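Local coordinates for protein citrate synthase (Mycobacterium tuberculosis, PDB 4TVM) that catalyses the condensation of oxaloacetate with acetyl-CoA, with uptake of water, to give citrate and free CoA, a step of the Krebs cycle, at residues Q111-L116 / T164-A169; M115-L120 / S145-D150; R320-Q325 / F367-I372. All blocks are in the same frame, centred on the assembly; numbering follows the deposited sequence.

Interaction 1 (Q111-L116 / T164-A169); sequences QRHTML and TIRLLA
His113 and Ala169 are at the middle of this contact, with CB of His113 3.8 Å from CB of Ala169. The Ala169 methyl also lies against the backbone of the loop, 3.3 Å from the carbonyl O of His113. One turn earlier on helix 159-182, Ile165 brings its CG2 branch over one face of the imidazole, 4.0 Å from ND1 of His113. That branch is anti to the backbone N of Ile165, while CG1, anti to the carbonyl carbon, carries the chain end off the loop. The imidazole itself swings out beside its own backbone N (chi1 -72°), which brings its face to Ile165 and CD2 to within 4.3 Å of CG of Arg166. ND1 of His113 is hydrogen-bonded to the carbonyl of Arg109, in the last turn of helix 100-111, which restrains the ring's rotation. The Arg166 guanidinium goes on to a salt bridge with Asp150. Thr114 presents its methyl to the helix, CG2 standing 3.9 Å from CB of Ala169; its OG1 makes a weak bond back to O of Gln111. A hydrogen bond between Thr114 O and Thr173 OG1 ties the loop to the next turn. This is helix-to-loop packing of the mainly alpha-helical citrate synthase fold: the connection between helices 100-111 and 118-122 is laid along the long helix 159-182, away from the active site.

Interaction 2 (M115-L120 / S145-D150); sequences MLHEDL and SAYYQD
Leu120 and Tyr147 mark the closest approach of the two backbones, their CA atoms 7.3 Å apart where the first turn of helix 118-122 meets the kinked, weakly bonded end of helix 133-147. Tyr147 buries more surface here than any other residue. Its ring takes CB of Leu120 over one face almost centrally, a CH-pi contact of 4.0 Å to the centroid with CB only 6° off the ring normal. The leucine holds CG anti to its backbone N (chi1 -175°), with its own CD1 on the same side of the ring, toward the rim at CE1 and CD1 of Tyr147. Asp119 adds its CB, 3.6 Å from CE2 of Tyr147. The His117 ring comes in obliquely: CD2 of Tyr147 lies over one imidazole face, with the two planes at 41°.

Tyr148 plays a different part. Its hydroxyl accepts a nearly straight hydrogen bond from the backbone, His117 N to Tyr148 OH 2.9 Å, and also binds a water, 2.7 Å from OH, which donates to the carbonyl O of Met115. The buried tyrosine thus holds the chain ahead of the helix directly at His117 N and through water at Met115 O. His117 is the N-cap: its ND1 accepts from Asp119 N at 3.2 Å, with that N close to the imidazole plane. Around the dimer interface, Gly126 of the second subunit packs on Tyr147 and Pro128 of that subunit on Ala146. The arrangement is a side-chain-capped helix start, set against the end of a neighbouring helix at the edge of the citrate synthase dimer interface.

Interaction 3 (R320-Q325 / F367-I372); sequences RIVKEQ and FYTGLI
Tyr368 and Val322 bury the most surface here, and Ile372, one turn on from Tyr368, completes the set. Val322 points CG1, the branch anti to its backbone N (chi1 175°), straight at the neighbouring helix, where it meets CB of Tyr368 at 3.5 Å and OG1 of Thr369 at 3.8 Å. Ile372 reaches the valine from the C-terminal side, its CD1 4.1 Å from CG1 of Val322 and near that residue's carbonyl O. The axes of segments 320-325 and 367-372 run roughly the same way, 31° apart and 9.1 Å at closest approach. As in other citrate synthases, both helices probably belong to the small domain; helix 367-375 starts directly after the active-site Asp366, and the Thr369 side chain is about 7 Å from bound oxaloacetate. Leu225 of helix 216-229 packs on Thr369 and Ile372. Toward the surface, the Tyr368 ring stands beside Lys323, whose extended chain runs the same way as the tyrosine: CB of Lys323 sits over the ring centre in a CH-pi contact of 4.2 Å, and CD passes 4.0 Å from Tyr368 OH. On the opposite face CD1 of Phe367 lies near the rim.

How the interactions relate
Leaving helix 100-111, the chain enters the segment 111-116, mostly loop, which later meets helix 159-182 in interaction 1; that contact closes a loop of 47 residues. Interaction 2 starts from the same stretch, sharing Met115 and Leu116, and closes a shorter loop of 24 residues that ends before 164-169. They are also in direct touch, CZ of Arg166 packing 3.4 Å from CD1 of Tyr148, so the ends of helices 100-111 and 133-147, the start of 118-122 and helix 159-182 form one cluster. Interaction 3 follows in series, closing a separate loop between helices 317-329 and 367-375. Its centre lies about 29 Å from that of interaction 1 and about 36 Å from that of interaction 2.

Interaction 1 (Q111-L116 / T164-A169)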
loop_
_atom_site.group_PDB
_atom_site.type_symbol
_atom_site.label_atom_id
_atom_site.label_comp_id
_atom_site.label_asym_id
_atom_site.label_seq_id
_atom_site.Cartn_x
_atom_site.Cartn_y
_atom_site.Cartn_z
ATOM N N GLN A 111 -7.087 -5.801 26.306
ATOM C CA GLN A 111 -6.054 -5.873 27.343
ATOM C C GLN A 111 -5.471 -7.271 27.395
ATOM O O GLN A 111 -4.327 -7.462 27.789
ATOM C CB GLN A 111 -6.609 -5.461 28.719
ATOM C CG GLN A 111 -5.617 -4.724 29.603
ATOM C CD GLN A 111 -5.040 -3.471 28.948
ATOM O OE1 GLN A 111 -3.825 -3.304 28.859
ATOM N NE2 GLN A 111 -5.913 -2.587 28.486
ATOM N N ARG A 112 -6.253 -8.252 26.967
ATOM C CA ARG A 112 -5.821 -9.641 27.053
ATOM C C ARG A 112 -5.140 -10.133 25.756
ATOM O O ARG A 112 -4.744 -11.281 25.698
ATOM C CB ARG A 112 -6.986 -10.562 27.544
ATOM C CG ARG A 112 -8.217 -10.647 26.641
ATOM C CD ARG A 112 -9.423 -11.351 27.301
ATOM N NE ARG A 112 -10.533 -11.528 26.339
ATOM C CZ ARG A 112 -10.549 -12.407 25.323
ATOM N NH1 ARG A 112 -9.526 -13.220 25.127
ATOM N NH2 ARG A 112 -11.596 -12.485 24.492
ATOM N N HIS A 113 -4.942 -9.258 24.766
ATOM C CA HIS A 113 -4.248 -9.622 23.508
ATOM C C HIS A 113 -2.988 -8.812 23.185
ATOM O O HIS A 113 -2.547 -8.765 22.025
ATOM C CB HIS A 113 -5.203 -9.504 22.307
ATOM C CG HIS A 113 -6.251 -10.573 22.252
ATOM N ND1 HIS A 113 -7.335 -10.593 23.101
ATOM C CD2 HIS A 113 -6.381 -11.652 21.450
ATOM C CE1 HIS A 113 -8.088 -11.643 22.826
ATOM N NE2 HIS A 113 -7.533 -12.299 21.826
ATOM N N THR A 114 -2.381 -8.206 24.198
ATOM C CA THR A 114 -1.264 -7.313 23.972
ATOM C C THR A 114 0.059 -8.012 23.880
ATOM O O THR A 114 1.056 -7.399 23.470
ATOM C CB THR A 114 -1.123 -6.300 25.102
ATOM O OG1 THR A 114 -1.205 -6.989 26.341
ATOM C CG2 THR A 114 -2.205 -5.237 25.029
ATOM N N MET A 115 0.109 -9.266 24.310
ATOM C CA MET A 115 1.342 -10.018 24.220
ATOM C C MET A 115 1.430 -10.625 22.831
ATOM O O MET A 115 0.456 -11.191 22.357
ATOM C CB MET A 115 1.374 -11.119 25.263
ATOM C CG MET A 115 2.772 -11.364 25.803
ATOM S SD MET A 115 2.856 -12.530 27.162
ATOM C CE MET A 115 2.201 -11.494 28.489
ATOM N N LEU A 116 2.584 -10.459 22.188
ATOM C CA LEU A 116 2.929 -11.167 20.968
ATOM C C LEU A 116 3.340 -12.594 21.280
ATOM O O LEU A 116 3.918 -12.880 22.339
ATOM C CB LEU A 116 4.163 -10.556 20.290
ATOM C CG LEU A 116 4.363 -9.065 20.194
ATOM C CD1 LEU A 116 5.649 -8.785 19.441
ATOM C CD2 LEU A 116 3.203 -8.420 19.488
ATOM N N THR A 164 -9.187 -7.330 14.411
ATOM C CA THR A 164 -9.327 -5.903 14.791
ATOM C C THR A 164 -8.749 -5.748 16.192
ATOM O O THR A 164 -7.945 -4.863 16.453
ATOM C CB THR A 164 -10.782 -5.460 14.743
ATOM O OG1 THR A 164 -11.141 -5.232 13.376
ATOM C CG2 THR A 164 -11.049 -4.197 15.586
ATOM N N ILE A 165 -9.114 -6.672 17.068
ATOM C CA ILE A 165 -8.623 -6.671 18.433
ATOM C C ILE A 165 -7.123 -6.850 18.462
ATOM O O ILE A 165 -6.401 -6.037 19.040
ATOM C CB ILE A 165 -9.315 -7.772 19.280
ATOM C CG1 ILE A 165 -10.837 -7.566 19.294
ATOM C CG2 ILE A 165 -8.828 -7.724 20.702
ATOM C CD1 ILE A 165 -11.258 -6.123 19.602
ATOM N N ARG A 166 -6.656 -7.929 17.848
ATOM C CA ARG A 166 -5.221 -8.208 17.765
ATOM C C ARG A 166 -4.389 -7.016 17.299
ATOM O O ARG A 166 -3.290 -6.791 17.796
ATOM C CB ARG A 166 -4.985 -9.370 16.819
ATOM C CG ARG A 166 -4.820 -10.691 17.522
ATOM C CD ARG A 166 -5.284 -11.845 16.679
ATOM N NE ARG A 166 -5.095 -13.076 17.416
ATOM C CZ ARG A 166 -5.310 -14.289 16.920
ATOM N NH1 ARG A 166 -5.725 -14.439 15.659
ATOM N NH2 ARG A 166 -5.108 -15.356 17.693
ATOM N N LEU A 167 -4.895 -6.253 16.345
ATOM C CA LEU A 167 -4.161 -5.073 15.856
ATOM C C LEU A 167 -4.164 -3.950 16.859
ATOM O O LEU A 167 -3.143 -3.323 17.090
ATOM C CB LEU A 167 -4.764 -4.560 14.546
ATOM C CG LEU A 167 -4.154 -5.148 13.271
ATOM C CD1 LEU A 167 -5.117 -5.051 12.103
ATOM C CD2 LEU A 167 -2.872 -4.411 12.948
ATOM N N LEU A 168 -5.317 -3.665 17.438
ATOM C CA LEU A 168 -5.397 -2.572 18.401
ATOM C C LEU A 168 -4.557 -2.873 19.633
ATOM O O LEU A 168 -3.975 -1.966 20.229
ATOM C CB LEU A 168 -6.841 -2.330 18.824
ATOM C CG LEU A 168 -7.674 -1.591 17.798
ATOM C CD1 LEU A 168 -9.133 -1.729 18.193
ATOM C CD2 LEU A 168 -7.258 -0.131 17.747
ATOM N N ALA A 169 -4.505 -4.147 20.018
ATOM C CA ALA A 169 -3.708 -4.555 21.199
ATOM C C ALA A 169 -2.249 -4.618 20.881
ATOM O O ALA A 169 -1.444 -4.067 21.608
ATOM C CB ALA A 169 -4.143 -5.904 21.731
#

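Interaction 2 (M115-L120 / S145-D150)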
loop_
_atom_site.group_PDB
_atom_site.type_symbol
_atom_site.label_atom_id
_atom_site.label_comp_id
_atom_site.label_asym_id
_atom_site.label_seq_id
_atom_site.Cartn_x
_atom_site.Cartn_y
_atom_site.Cartn_z
ATOM N N MET A 115 0.109 -9.266 24.310
ATOM C CA MET A 115 1.342 -10.018 24.220
ATOM C C MET A 115 1.430 -10.625 22.831
ATOM O O MET A 115 0.456 -11.191 22.357
ATOM C CB MET A 115 1.374 -11.119 25.263
ATOM C CG MET A 115 2.772 -11.364 25.803
ATOM S SD MET A 115 2.856 -12.530 27.162
ATOM C CE MET A 115 2.201 -11.494 28.489
ATOM N N LEU A 116 2.584 -10.459 22.188
ATOM C CA LEU A 116 2.929 -11.167 20.968
ATOM C C LEU A 116 3.340 -12.594 21.280
ATOM O O LEU A 116 3.918 -12.880 22.339
ATOM C CB LEU A 116 4.163 -10.556 20.290
ATOM C CG LEU A 116 4.363 -9.065 20.194
ATOM C CD1 LEU A 116 5.649 -8.785 19.441
ATOM C CD2 LEU A 116 3.203 -8.420 19.488
ATOM N N HIS A 117 3.075 -13.472 20.330
ATOM C CA HIS A 117 3.759 -14.776 20.241
ATOM C C HIS A 117 5.243 -14.594 20.492
ATOM O O HIS A 117 5.883 -13.778 19.814
ATOM C CB HIS A 117 3.583 -15.386 18.829
ATOM C CG HIS A 117 3.721 -16.873 18.803
ATOM N ND1 HIS A 117 4.946 -17.507 18.828
ATOM C CD2 HIS A 117 2.792 -17.855 18.763
ATOM C CE1 HIS A 117 4.767 -18.813 18.804
ATOM N NE2 HIS A 117 3.466 -19.047 18.773
ATOM N N GLU A 118 5.787 -15.357 21.444
ATOM C CA GLU A 118 7.223 -15.319 21.741
ATOM C C GLU A 118 8.151 -15.384 20.511
ATOM O O GLU A 118 9.217 -14.743 20.505
ATOM C CB GLU A 118 7.608 -16.451 22.686
ATOM C CG GLU A 118 7.523 -16.080 24.154
ATOM C CD GLU A 118 8.518 -15.009 24.506
ATOM O OE1 GLU A 118 8.076 -13.876 24.782
ATOM O OE2 GLU A 118 9.731 -15.292 24.465
ATOM N N ASP A 119 7.785 -16.183 19.503
ATOM C CA ASP A 119 8.550 -16.212 18.253
ATOM C C ASP A 119 8.514 -14.884 17.502
ATOM O O ASP A 119 9.512 -14.461 16.908
ATOM C CB ASP A 119 8.064 -17.309 17.336
ATOM C CG ASP A 119 8.453 -18.685 17.798
ATOM O OD1 ASP A 119 9.070 -18.846 18.870
ATOM O OD2 ASP A 119 8.114 -19.629 17.064
ATOM N N LEU A 120 7.360 -14.228 17.528
ATOM C CA LEU A 120 7.226 -12.904 16.921
ATOM C C LEU A 120 7.978 -11.889 17.711
ATOM O O LEU A 120 8.545 -10.959 17.155
ATOM C CB LEU A 120 5.777 -12.466 16.777
ATOM C CG LEU A 120 5.678 -11.130 16.035
ATOM C CD1 LEU A 120 6.153 -11.285 14.610
ATOM C CD2 LEU A 120 4.274 -10.544 16.071
ATOM N N SER A 145 0.648 -12.053 9.631
ATOM C CA SER A 145 -0.102 -13.049 8.921
ATOM C C SER A 145 0.597 -14.399 9.048
ATOM O O SER A 145 -0.031 -15.441 8.929
ATOM C CB SER A 145 -0.249 -12.659 7.460
ATOM O OG SER A 145 -1.031 -11.482 7.331
ATOM N N ALA A 146 1.896 -14.379 9.314
ATOM C CA ALA A 146 2.624 -15.601 9.613
ATOM C C ALA A 146 2.271 -16.204 10.982
ATOM O O ALA A 146 2.462 -17.396 11.185
ATOM C CB ALA A 146 4.137 -15.357 9.521
ATOM N N TYR A 147 1.820 -15.398 11.941
ATOM C CA TYR A 147 1.591 -15.919 13.305
ATOM C C TYR A 147 0.130 -15.987 13.701
ATOM O O TYR A 147 -0.234 -16.641 14.673
ATOM C CB TYR A 147 2.326 -15.066 14.323
ATOM C CG TYR A 147 3.790 -15.156 14.195
ATOM C CD1 TYR A 147 4.483 -14.289 13.347
ATOM C CD2 TYR A 147 4.507 -16.126 14.883
ATOM C CE1 TYR A 147 5.868 -14.379 13.196
ATOM C CE2 TYR A 147 5.895 -16.226 14.735
ATOM C CZ TYR A 147 6.560 -15.348 13.906
ATOM O OH TYR A 147 7.912 -15.429 13.778
ATOM N N TYR A 148 -0.703 -15.259 12.982
ATOM C CA TYR A 148 -2.106 -15.182 13.294
ATOM C C TYR A 148 -2.832 -15.507 11.992
ATOM O O TYR A 148 -3.667 -14.748 11.524
ATOM C CB TYR A 148 -2.425 -13.791 13.901
ATOM C CG TYR A 148 -1.581 -13.533 15.157
ATOM C CD1 TYR A 148 -1.978 -14.005 16.399
ATOM C CD2 TYR A 148 -0.366 -12.856 15.092
ATOM C CE1 TYR A 148 -1.211 -13.795 17.554
ATOM C CE2 TYR A 148 0.405 -12.644 16.230
ATOM C CZ TYR A 148 -0.013 -13.131 17.466
ATOM O OH TYR A 148 0.787 -12.955 18.616
ATOM N N GLN A 149 -2.445 -16.657 11.418
ATOM C CA GLN A 149 -3.126 -17.331 10.295
ATOM C C GLN A 149 -4.542 -17.681 10.727
ATOM O O GLN A 149 -5.453 -17.854 9.932
ATOM C CB GLN A 149 -2.421 -18.659 9.975
ATOM C CG GLN A 149 -0.973 -18.566 9.557
ATOM C CD GLN A 149 -0.397 -19.909 9.149
ATOM O OE1 GLN A 149 -0.498 -20.892 9.884
ATOM N NE2 GLN A 149 0.225 -19.957 7.973
ATOM N N ASP A 150 -4.660 -17.861 12.023
ATOM C CA ASP A 150 -5.889 -18.098 12.731
ATOM C C ASP A 150 -7.181 -17.438 12.172
ATOM O O ASP A 150 -8.180 -18.118 11.993
ATOM C CB ASP A 150 -5.642 -17.601 14.171
ATOM C CG ASP A 150 -6.511 -18.265 15.167
ATOM O OD1 ASP A 150 -7.485 -18.924 14.766
ATOM O OD2 ASP A 150 -6.220 -18.132 16.367
HETATM O O HOH W 1 -0.384 -13.871 20.837
#

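Interaction 3 (R320-Q325 / F367-I372)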
loop_
_atom_site.group_PDB
_atom_site.type_symbol
_atom_site.label_atom_id
_atom_site.label_comp_id
_atom_site.label_asym_id
_atom_site.label_seq_id
_atom_site.Cartn_x
_atom_site.Cartn_y
_atom_site.Cartn_z
ATOM N N ARG A 320 -5.387 24.036 17.327
ATOM C CA ARG A 320 -5.598 24.893 18.477
ATOM C C ARG A 320 -5.541 24.104 19.786
ATOM O O ARG A 320 -4.998 24.570 20.791
ATOM C CB ARG A 320 -6.952 25.600 18.366
ATOM C CG ARG A 320 -7.369 25.992 16.949
ATOM C CD ARG A 320 -8.238 27.239 16.944
ATOM N NE ARG A 320 -9.301 27.178 17.947
ATOM C CZ ARG A 320 -10.389 27.942 17.955
ATOM N NH1 ARG A 320 -10.614 28.841 16.999
ATOM N NH2 ARG A 320 -11.277 27.785 18.928
ATOM N N ILE A 321 -6.122 22.911 19.783
ATOM C CA ILE A 321 -6.065 22.065 20.964
ATOM C C ILE A 321 -4.609 21.718 21.200
ATOM O O ILE A 321 -4.127 21.744 22.327
ATOM C CB ILE A 321 -6.883 20.774 20.797
ATOM C CG1 ILE A 321 -8.374 21.093 20.737
ATOM C CG2 ILE A 321 -6.637 19.829 21.956
ATOM C CD1 ILE A 321 -9.151 20.112 19.884
ATOM N N VAL A 322 -3.900 21.429 20.120
ATOM C CA VAL A 322 -2.518 20.986 20.229
ATOM C C VAL A 322 -1.582 22.073 20.800
ATOM O O VAL A 322 -0.758 21.777 21.657
ATOM C CB VAL A 322 -1.990 20.436 18.886
ATOM C CG1 VAL A 322 -0.518 20.089 19.001
ATOM C CG2 VAL A 322 -2.768 19.193 18.489
ATOM N N LYS A 323 -1.715 23.321 20.355
ATOM C CA LYS A 323 -0.908 24.411 20.917
ATOM C C LYS A 323 -1.104 24.518 22.430
ATOM O O LYS A 323 -0.169 24.793 23.183
ATOM C CB LYS A 323 -1.258 25.742 20.264
ATOM C CG LYS A 323 -0.394 26.888 20.762
ATOM C CD LYS A 323 -0.783 28.217 20.132
ATOM C CE LYS A 323 0.056 29.363 20.689
ATOM N NZ LYS A 323 -0.611 30.696 20.557
ATOM N N GLU A 324 -2.333 24.271 22.855
ATOM C CA GLU A 324 -2.707 24.349 24.253
ATOM C C GLU A 324 -1.953 23.314 25.083
ATOM O O GLU A 324 -1.321 23.647 26.089
ATOM C CB GLU A 324 -4.219 24.133 24.378
ATOM C CG GLU A 324 -4.921 25.050 25.354
ATOM C CD GLU A 324 -6.177 24.410 25.924
ATOM O OE1 GLU A 324 -7.000 23.871 25.132
ATOM O OE2 GLU A 324 -6.325 24.440 27.165
ATOM N N GLN A 325 -2.020 22.056 24.666
ATOM C CA GLN A 325 -1.328 21.002 25.393
ATOM C C GLN A 325 0.186 21.191 25.218
ATOM O O GLN A 325 0.959 20.882 26.111
ATOM C CB GLN A 325 -1.785 19.615 24.922
ATOM C CG GLN A 325 -1.618 18.509 25.956
ATOM C CD GLN A 325 -2.706 18.502 27.014
ATOM O OE1 GLN A 325 -3.730 19.182 26.877
ATOM N NE2 GLN A 325 -2.487 17.736 28.091
ATOM N N PHE A 367 3.910 21.262 13.422
ATOM C CA PHE A 367 5.003 21.778 14.215
ATOM C C PHE A 367 4.851 21.500 15.699
ATOM O O PHE A 367 5.822 21.109 16.355
ATOM C CB PHE A 367 5.072 23.292 13.956
ATOM C CG PHE A 367 6.039 24.036 14.816
ATOM C CD1 PHE A 367 5.663 24.512 16.057
ATOM C CD2 PHE A 367 7.305 24.330 14.349
ATOM C CE1 PHE A 367 6.552 25.236 16.834
ATOM C CE2 PHE A 367 8.199 25.049 15.122
ATOM C CZ PHE A 367 7.821 25.501 16.367
ATOM N N TYR A 368 3.648 21.705 16.241
ATOM C CA TYR A 368 3.459 21.618 17.693
ATOM C C TYR A 368 3.517 20.181 18.155
ATOM O O TYR A 368 4.064 19.899 19.214
ATOM C CB TYR A 368 2.151 22.270 18.164
ATOM C CG TYR A 368 2.124 23.762 17.954
ATOM C CD1 TYR A 368 3.016 24.594 18.620
ATOM C CD2 TYR A 368 1.207 24.346 17.082
ATOM C CE1 TYR A 368 3.006 25.963 18.416
ATOM C CE2 TYR A 368 1.196 25.713 16.864
ATOM C CZ TYR A 368 2.100 26.515 17.528
ATOM O OH TYR A 368 2.061 27.880 17.319
ATOM N N THR A 369 2.976 19.263 17.362
ATOM C CA THR A 369 2.962 17.854 17.756
ATOM C C THR A 369 4.360 17.283 17.864
ATOM O O THR A 369 4.615 16.398 18.664
ATOM C CB THR A 369 2.155 17.008 16.770
ATOM O OG1 THR A 369 0.944 17.696 16.428
ATOM C CG2 THR A 369 1.807 15.659 17.392
ATOM N N GLY A 370 5.271 17.784 17.046
ATOM C CA GLY A 370 6.652 17.330 17.066
ATOM C C GLY A 370 7.311 17.658 18.388
ATOM O O GLY A 370 7.959 16.804 19.021
ATOM N N LEU A 371 7.116 18.893 18.813
ATOM C CA LEU A 371 7.731 19.405 20.037
ATOM C C LEU A 371 7.260 18.612 21.211
ATOM O O LEU A 371 8.059 18.210 22.043
ATOM C CB LEU A 371 7.356 20.861 20.250
ATOM C CG LEU A 371 7.554 21.712 18.993
ATOM C CD1 LEU A 371 7.158 23.156 19.276
ATOM C CD2 LEU A 371 8.986 21.594 18.478
ATOM N N ILE A 372 5.954 18.364 21.256
ATOM C CA ILE A 372 5.356 17.569 22.336
ATOM C C ILE A 372 5.973 16.183 22.384
ATOM O O ILE A 372 6.525 15.766 23.402
ATOM C CB ILE A 372 3.840 17.427 22.149
ATOM C CG1 ILE A 372 3.179 18.806 22.224
ATOM C CG2 ILE A 372 3.244 16.527 23.221
ATOM C CD1 ILE A 372 1.674 18.768 22.160
#